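Local atomic coordinates of FrnE protein (Deinococcus radiodurans, PDB entry 5CNW), a protein that probably works as a thiol-disulfide oxidoreductase of the DsbA/FrnE type, built on a thioredoxin fold with a helical insertion. Residues L97-D102 against A135-G140. Numbering follows the deposited sequence.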
# COMPACT_ATOMS: atom_id res chain seq x y z
N LEU A 97 8.14 -9.24 10.07
CA LEU A 97 8.90 -8.86 8.88
C LEU A 97 10.40 -8.85 9.15
O LEU A 97 10.84 -8.28 10.14
CB LEU A 97 8.46 -7.48 8.39
CG LEU A 97 6.98 -7.34 8.06
CD1 LEU A 97 6.59 -5.88 7.93
CD2 LEU A 97 6.69 -8.09 6.76
N GLU A 98 11.17 -9.47 8.27
CA GLU A 98 12.63 -9.48 8.42
C GLU A 98 13.22 -8.62 7.32
O GLU A 98 13.38 -9.07 6.20
CB GLU A 98 13.19 -10.90 8.35
CG GLU A 98 12.79 -11.78 9.52
CD GLU A 98 13.70 -11.60 10.73
OE1 GLU A 98 14.73 -12.32 10.81
OE2 GLU A 98 13.38 -10.76 11.60
N TYR A 99 13.54 -7.38 7.67
CA TYR A 99 14.10 -6.45 6.70
C TYR A 99 15.57 -6.72 6.50
O TYR A 99 16.25 -7.20 7.41
CB TYR A 99 13.90 -5.01 7.17
CG TYR A 99 12.48 -4.47 7.05
CD1 TYR A 99 11.46 -5.23 6.48
CD2 TYR A 99 12.18 -3.19 7.49
CE1 TYR A 99 10.17 -4.72 6.35
CE2 TYR A 99 10.91 -2.66 7.36
CZ TYR A 99 9.91 -3.43 6.80
OH TYR A 99 8.64 -2.88 6.69
N HIS A 100 16.07 -6.40 5.31
CA HIS A 100 17.50 -6.42 5.06
C HIS A 100 17.89 -5.16 4.27
O HIS A 100 18.09 -5.20 3.06
CB HIS A 100 17.91 -7.69 4.33
CG HIS A 100 17.67 -8.93 5.13
ND1 HIS A 100 18.42 -9.25 6.25
CD2 HIS A 100 16.75 -9.91 5.01
CE1 HIS A 100 17.98 -10.38 6.77
NE2 HIS A 100 16.96 -10.80 6.04
N PHE A 101 17.92 -4.04 4.98
CA PHE A 101 18.17 -2.74 4.36
C PHE A 101 19.54 -2.69 3.67
O PHE A 101 19.71 -1.98 2.67
CB PHE A 101 18.09 -1.63 5.40
CG PHE A 101 16.68 -1.30 5.83
CD1 PHE A 101 15.66 -1.20 4.90
CD2 PHE A 101 16.39 -1.04 7.16
CE1 PHE A 101 14.36 -0.86 5.30
CE2 PHE A 101 15.11 -0.71 7.56
CZ PHE A 101 14.09 -0.62 6.63
N ASP A 102 20.50 -3.44 4.20
CA ASP A 102 21.85 -3.51 3.62
C ASP A 102 21.84 -4.09 2.20
O ASP A 102 22.80 -3.89 1.45
CB ASP A 102 22.77 -4.35 4.51
CG ASP A 102 22.22 -5.74 4.78
OD1 ASP A 102 21.07 -5.86 5.25
OD2 ASP A 102 22.93 -6.72 4.51
N ALA A 135 10.12 -8.42 -1.82
CA ALA A 135 11.23 -8.41 -2.75
C ALA A 135 12.15 -7.21 -2.52
O ALA A 135 13.37 -7.31 -2.56
CB ALA A 135 10.69 -8.42 -4.20
N TYR A 136 11.54 -6.06 -2.27
CA TYR A 136 12.28 -4.84 -2.05
C TYR A 136 12.96 -4.80 -0.68
O TYR A 136 14.15 -4.55 -0.58
CB TYR A 136 11.34 -3.63 -2.20
CG TYR A 136 12.05 -2.30 -2.18
CD1 TYR A 136 12.43 -1.69 -0.97
CD2 TYR A 136 12.34 -1.63 -3.36
CE1 TYR A 136 13.10 -0.48 -0.95
CE2 TYR A 136 13.00 -0.40 -3.35
CZ TYR A 136 13.37 0.17 -2.14
OH TYR A 136 14.02 1.37 -2.13
N MET A 137 12.18 -5.04 0.37
CA MET A 137 12.64 -4.77 1.74
C MET A 137 13.48 -5.89 2.34
O MET A 137 14.30 -5.64 3.21
CB MET A 137 11.43 -4.52 2.65
CG MET A 137 11.58 -3.29 3.52
SD MET A 137 11.58 -1.75 2.58
CE MET A 137 9.94 -1.76 1.87
N SER A 138 13.24 -7.12 1.88
CA SER A 138 13.82 -8.30 2.50
C SER A 138 14.78 -9.06 1.59
O SER A 138 15.73 -9.66 2.07
CB SER A 138 12.71 -9.25 2.94
OG SER A 138 11.85 -8.62 3.87
N GLU A 139 14.53 -9.05 0.28
CA GLU A 139 15.23 -9.99 -0.60
C GLU A 139 16.25 -9.33 -1.52
O GLU A 139 16.86 -10.00 -2.35
CB GLU A 139 14.22 -10.77 -1.45
CG GLU A 139 13.32 -11.70 -0.65
CD GLU A 139 12.18 -12.28 -1.49
OE1 GLU A 139 11.87 -11.74 -2.57
OE2 GLU A 139 11.58 -13.28 -1.05
N GLY A 140 16.46 -8.03 -1.38
CA GLY A 140 17.50 -7.37 -2.17
C GLY A 140 17.26 -7.39 -3.67
O GLY A 140 18.21 -7.33 -4.46
O HOH W 1 16.36 -5.95 0.69
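The carbonyl oxygen of Met137 takes the backbone N-H of His100 in an almost perfectly straight bond, with N and O 2.8 Å apart and the donor in the carbonyl plane; CA of Tyr99 also comes within 3.6 Å of that oxygen, a weak C-H...O contact, well bent at the hydrogen. One residue further on, Ser138 OG donates to the carbonyl O of Glu98 at 2.8 Å, coming from above the carbonyl plane instead of along a lone pair. With chi1 at -60°, Ser138 OG lies anti to its own carbonyl carbon and beside its own N, which brings it to Glu98 O. A water bridges the two segments, giving hydrogens to His100 O and Tyr136 O and accepting the N-H of Gly140, so the turn leaving helix 125-137 is pinned to the loop that follows helix 78-93. Both pieces belong to the helical part of this DsbA-like thioredoxin fold, and Tyr99 reaches back to the CxxC helix, where its OH bonds Pro23 O. Met137 CG sits over the centre of the Tyr99 ring, 3.5 Å from the centroid, while SD bends on to the Phe101 edge, 4.0 Å from CE1, a Met-aromatic contact. With an alanine here in place of Tyr99, Met137 CG would probably lose the ring it rests on, and Pro23 O its hydroxyl partner. His100 lays its CD2 edge 3.1 Å from the carbonyl O of Ser138.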